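Local structure of UL37 (Suid herpesvirus 1, 4K70) at residues A343-R348 with R369-T374; A356-A361 with A414-P419. The protein is an inner tegument protein of a herpesvirus, represented here by its largely helical N-terminal half, and probably acts in the control of viral trafficking inside cells. All blocks are in the same frame, centred on the assembly; numbering follows the deposited sequence. Where two conformers were deposited one is given.

Contacts 1 and 2 lie on the same side of the chain's centre, their own centres about 13 Å apart, and share helix 347-358: contact 1 uses the turn leading into it, contact 2 its far end. Along the chain their segments alternate, 343-348, 356-361, 369-374 and 414-419. Helix 366-385 joins them: Thr374 and Val371 belong to contact 1, while Arg369 and Cys373 reach contact 2, with Arg369 NE 2.8 Å from Ala415 O and Cys373 SG 3.5 Å from Leu416 O. No metal is bound within either contact; a sodium ion sits about 10 Å from the side chain of Phe345.

Contact 1: residues A343-R348 with R369-T374; sequences AGFTRR and RAVGCT
Phe345 lays one face of its ring against the methyl group of Thr374, a CH-pi contact between an interhelical turn and the side of helix 366-385 in this all-helical fold. Thr374 CG2 stands 3.5 Å from the centroid of the Phe345 ring and only 4° off its normal, so the methyl sits over the middle of the six carbons; the two side chains cross at about a right angle. The methyl is put there by the first torsion of Thr374 (chi1 -56°), which holds CG2 opposite the backbone N and leaves OG1 turned back along its own helix. Val371, one turn earlier, adds a looser contact: its CG1 is 4.4 Å from Phe345 CZ, and its carbonyl O approaches CE2 of the same ring obliquely at 3.9 Å.

The aromatic side chain springs from a tightly folded connection toward helix 366-385. Helix 333-342 ends in a Schellman motif in which Gly344 takes a positive phi of 90°; Phe345 is then the centre of an inverse gamma turn, and Thr346 is the N-cap of helix 347-358. Cys350 and Leu353 of that helix also touch Phe345, while Val323 and Trp324 of helix 321-329 pack on Thr374. All three residues that meet here are buried. The hydroxyl of Thr374 finds its partner within its own helix, where OG1 donates to Ala370 O at 2.7 Å, nearly in line with the carbonyl bond, and that same oxygen also accepts from Thr374 N.

Contact 2: residues A356-A361 with A414-P419; sequences AVLDRA and AALGLP
This is a small, wholly apolar contact between two turns: one beside the C-terminal part of helix 347-358, the other in a loop lying between helices 405-409 and 422-431. Two pairs of side chains make it. Leu358 and Leu416 meet methyl to methyl, CD2 of Leu358 being 4.1 Å from CD2 of Leu416, and the two side chains cross at roughly a right angle. Beside them Ala361 CB faces Ala415 CB at 4.2 Å, both beta carbons directed at the opposing segment; here the alpha carbons of the two segments come closest, with 6.2 Å between Ala361 CA and Ala415 CA.

In each leucine CG lies opposite the carbonyl carbon (chi1 -72° in Leu358, -74° in Leu416), and a chi2 near 180° sends CD1 on away from CA. It is therefore the side branch, CD2, that turns across to the other leucine, although neither CB aims straight over. Val357, whose CB does point that way, remains at the margin and packs instead on Leu364 and on Val371 of helix 366-385. Leu416 also rests on Leu364, and it meets helix 366-385 at Cys373 where Val357 meets it at Val371, while Val412 touches Leu358.

Both backbones are fixed by their own bonds. Ala361 N donates to Leu358 O at 3.2 Å, and Gly417 N to Ala414 O at 2.9 Å; Gly417 then takes a positive phi as the chain leaves its turn. Within the first turn is Asp359, a calcium ligand in a crystal structure of this protein but without the metal here. The arrangement is that of two type I beta turns, Leu358 to Ala361 and Ala414 to Gly417, packed together through aliphatic side chains in an all-helical fold.

Contact 1: residues A343-R348 with R369-T374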
loop_
_atom_site.group_PDB
_atom_site.type_symbol
_atom_site.label_atom_id
_atom_site.label_comp_id
_atom_site.label_asym_id
_atom_site.label_seq_id
_atom_site.Cartn_x
_atom_site.Cartn_y
_atom_site.Cartn_z
ATOM N N ALA A 343 6.870 -12.242 17.633
ATOM C CA ALA A 343 7.083 -12.013 19.064
ATOM C C ALA A 343 5.776 -11.714 19.798
ATOM O O ALA A 343 5.778 -11.482 21.010
ATOM C CB ALA A 343 8.079 -10.888 19.290
ATOM N N GLY A 344 4.667 -11.717 19.065
ATOM C CA GLY A 344 3.371 -11.470 19.677
ATOM C C GLY A 344 2.962 -10.008 19.706
ATOM O O GLY A 344 1.948 -9.658 20.303
ATOM N N PHE A 345 3.739 -9.153 19.050
ATOM C CA PHE A 345 3.378 -7.749 18.911
ATOM C C PHE A 345 2.471 -7.542 17.696
ATOM O O PHE A 345 2.847 -6.922 16.709
ATOM C CB PHE A 345 4.622 -6.880 18.813
ATOM C CG PHE A 345 5.290 -6.624 20.155
ATOM C CD1 PHE A 345 6.137 -7.566 20.716
ATOM C CD2 PHE A 345 5.045 -5.448 20.856
ATOM C CE1 PHE A 345 6.759 -7.331 21.953
ATOM C CE2 PHE A 345 5.649 -5.204 22.086
ATOM C CZ PHE A 345 6.510 -6.147 22.638
ATOM N N THR A 346 1.271 -8.093 17.784
ATOM C CA THR A 346 0.238 -7.878 16.785
ATOM C C THR A 346 -0.245 -6.431 16.891
ATOM O O THR A 346 0.168 -5.700 17.796
ATOM C CB THR A 346 -0.931 -8.802 17.052
ATOM O OG1 THR A 346 -1.413 -8.539 18.370
ATOM C CG2 THR A 346 -0.483 -10.247 16.988
ATOM N N ARG A 347 -1.108 -6.015 15.970
ATOM C CA ARG A 347 -1.613 -4.641 15.949
ATOM C C ARG A 347 -2.219 -4.240 17.284
ATOM O O ARG A 347 -1.906 -3.186 17.827
ATOM C CB ARG A 347 -2.677 -4.451 14.857
ATOM C CG ARG A 347 -3.157 -3.007 14.754
ATOM C CD ARG A 347 -4.567 -2.879 14.174
ATOM N NE ARG A 347 -5.598 -3.514 14.996
ATOM C CZ ARG A 347 -6.157 -2.962 16.075
ATOM N NH1 ARG A 347 -5.777 -1.759 16.494
ATOM N NH2 ARG A 347 -7.092 -3.625 16.742
ATOM N N ARG A 348 -3.103 -5.085 17.795
ATOM C CA ARG A 348 -3.797 -4.788 19.045
ATOM C C ARG A 348 -2.845 -4.805 20.244
ATOM O O ARG A 348 -2.976 -3.997 21.158
ATOM C CB ARG A 348 -4.955 -5.770 19.247
ATOM C CG ARG A 348 -5.652 -5.667 20.574
ATOM C CD ARG A 348 -6.280 -4.303 20.769
ATOM N NE ARG A 348 -7.241 -4.318 21.872
ATOM C CZ ARG A 348 -7.676 -3.229 22.497
ATOM N NH1 ARG A 348 -7.232 -2.032 22.128
ATOM N NH2 ARG A 348 -8.546 -3.333 23.495
ATOM N N ARG A 369 11.602 0.055 28.549
ATOM C CA ARG A 369 11.919 0.792 27.330
ATOM C C ARG A 369 11.877 -0.107 26.102
ATOM O O ARG A 369 11.364 0.296 25.063
ATOM C CB ARG A 369 13.300 1.430 27.437
ATOM C CG ARG A 369 13.328 2.692 28.283
ATOM C CD ARG A 369 14.764 3.184 28.483
ATOM N NE ARG A 369 14.763 4.504 29.097
ATOM C CZ ARG A 369 15.063 4.744 30.367
ATOM N NH1 ARG A 369 15.458 3.752 31.159
ATOM N NH2 ARG A 369 15.017 5.987 30.827
ATOM N N ALA A 370 12.411 -1.321 26.227
ATOM C CA ALA A 370 12.414 -2.275 25.110
ATOM C C ALA A 370 10.986 -2.648 24.688
ATOM O O ALA A 370 10.691 -2.783 23.493
ATOM C CB ALA A 370 13.171 -3.515 25.489
ATOM N N VAL A 371 10.115 -2.861 25.671
ATOM C CA VAL A 371 8.700 -3.148 25.378
ATOM C C VAL A 371 8.025 -1.933 24.756
ATOM O O VAL A 371 7.283 -2.043 23.774
ATOM C CB VAL A 371 7.915 -3.527 26.644
ATOM C CG1 VAL A 371 6.446 -3.764 26.296
ATOM C CG2 VAL A 371 8.523 -4.761 27.330
ATOM N N GLY A 372 8.278 -0.760 25.332
ATOM C CA GLY A 372 7.643 0.449 24.833
ATOM C C GLY A 372 8.102 0.820 23.436
ATOM O O GLY A 372 7.293 1.169 22.575
ATOM N N CYS A 373 9.414 0.798 23.225
ATOM C CA CYS A 373 9.968 1.028 21.896
ATOM C C CYS A 373 9.370 0.084 20.862
ATOM O O CYS A 373 8.945 0.512 19.795
ATOM C CB CYS A 373 11.494 0.865 21.926
ATOM S SG CYS A 373 12.313 2.327 22.637
ATOM N N THR A 374 9.352 -1.206 21.168
ATOM C CA THR A 374 8.805 -2.179 20.236
ATOM C C THR A 374 7.334 -1.891 19.930
ATOM O O THR A 374 6.892 -1.989 18.776
ATOM C CB THR A 374 8.967 -3.615 20.777
ATOM O OG1 THR A 374 10.347 -3.861 21.062
ATOM C CG2 THR A 374 8.476 -4.647 19.745
#

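Contact 2: residues A356-A361 with A414-P419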
loop_
_atom_site.group_PDB
_atom_site.type_symbol
_atom_site.label_atom_id
_atom_site.label_comp_id
_atom_site.label_asym_id
_atom_site.label_seq_id
_atom_site.Cartn_x
_atom_site.Cartn_y
_atom_site.Cartn_z
ATOM N N ALA A 356 0.307 0.987 28.089
ATOM C CA ALA A 356 0.750 0.520 29.397
ATOM C C ALA A 356 2.125 1.061 29.781
ATOM O O ALA A 356 2.353 1.461 30.923
ATOM C CB ALA A 356 0.761 -0.994 29.431
ATOM N N VAL A 357 3.062 1.052 28.836
ATOM C CA VAL A 357 4.406 1.514 29.136
ATOM C C VAL A 357 4.463 3.034 29.214
ATOM O O VAL A 357 5.067 3.580 30.132
ATOM C CB VAL A 357 5.431 1.023 28.079
ATOM C CG1 VAL A 357 6.746 1.749 28.260
ATOM C CG2 VAL A 357 5.621 -0.474 28.189
ATOM N N LEU A 358 3.842 3.724 28.254
ATOM C CA LEU A 358 3.936 5.184 28.237
ATOM C C LEU A 358 3.221 5.805 29.448
ATOM O O LEU A 358 3.550 6.911 29.880
ATOM C CB LEU A 358 3.395 5.772 26.930
ATOM C CG LEU A 358 4.278 5.536 25.699
ATOM C CD1 LEU A 358 3.697 6.231 24.454
ATOM C CD2 LEU A 358 5.693 5.988 25.977
ATOM N N ASP A 359 2.253 5.085 29.998
ATOM C CA ASP A 359 1.578 5.566 31.196
ATOM C C ASP A 359 2.528 5.596 32.399
ATOM O O ASP A 359 2.177 6.114 33.446
ATOM C CB ASP A 359 0.328 4.733 31.509
ATOM C CG ASP A 359 -0.904 5.184 30.709
ATOM O OD1 ASP A 359 -0.891 6.308 30.143
ATOM O OD2 ASP A 359 -1.894 4.414 30.658
ATOM N N ARG A 360 3.732 5.048 32.251
ATOM C CA ARG A 360 4.686 5.032 33.358
ATOM C C ARG A 360 5.834 5.994 33.164
ATOM O O ARG A 360 6.633 6.199 34.077
ATOM C CB ARG A 360 5.221 3.629 33.599
ATOM C CG ARG A 360 4.157 2.723 34.109
ATOM C CD ARG A 360 4.643 1.317 34.336
ATOM N NE ARG A 360 3.516 0.515 34.801
ATOM C CZ ARG A 360 3.353 0.119 36.057
ATOM N NH1 ARG A 360 4.276 0.418 36.968
ATOM N NH2 ARG A 360 2.278 -0.594 36.390
ATOM N N ALA A 361 5.909 6.585 31.978
ATOM C CA ALA A 361 6.941 7.568 31.667
ATOM C C ALA A 361 6.775 8.800 32.557
ATOM O O ALA A 361 5.664 9.089 33.000
ATOM C CB ALA A 361 6.860 7.953 30.184
ATOM N N ALA A 414 12.944 10.714 24.886
ATOM C CA ALA A 414 14.023 10.652 25.888
ATOM C C ALA A 414 13.748 9.546 26.900
ATOM O O ALA A 414 14.623 8.739 27.182
ATOM C CB ALA A 414 14.204 11.999 26.593
ATOM N N ALA A 415 12.517 9.486 27.412
ATOM C CA ALA A 415 12.156 8.490 28.419
ATOM C C ALA A 415 12.262 7.068 27.891
ATOM O O ALA A 415 12.551 6.135 28.638
ATOM C CB ALA A 415 10.746 8.752 28.956
ATOM N N LEU A 416 12.020 6.912 26.595
ATOM C CA LEU A 416 12.130 5.625 25.926
ATOM C C LEU A 416 13.599 5.257 25.620
ATOM O O LEU A 416 13.888 4.157 25.140
ATOM C CB LEU A 416 11.301 5.651 24.636
ATOM C CG LEU A 416 9.786 5.580 24.823
ATOM C CD1 LEU A 416 9.081 5.677 23.482
ATOM C CD2 LEU A 416 9.400 4.283 25.529
ATOM N N GLY A 417 14.523 6.170 25.914
ATOM C CA GLY A 417 15.944 5.907 25.705
ATOM C C GLY A 417 16.408 6.089 24.268
ATOM O O GLY A 417 17.456 5.575 23.868
ATOM N N LEU A 418 15.617 6.822 23.484
ATOM C CA LEU A 418 15.921 7.087 22.078
ATOM C C LEU A 418 16.450 8.501 21.921
ATOM O O LEU A 418 16.111 9.382 22.705
ATOM C CB LEU A 418 14.649 6.978 21.236
ATOM C CG LEU A 418 13.956 5.622 21.207
ATOM C CD1 LEU A 418 12.583 5.790 20.605
ATOM C CD2 LEU A 418 14.784 4.618 20.401
ATOM N N PRO A 419 17.260 8.740 20.886
ATOM C CA PRO A 419 17.632 10.136 20.635
ATOM C C PRO A 419 16.482 10.919 19.999
ATOM O O PRO A 419 15.435 10.352 19.656
ATOM C CB PRO A 419 18.813 10.016 19.655
ATOM C CG PRO A 419 18.601 8.713 18.975
ATOM C CD PRO A 419 17.955 7.797 19.988
#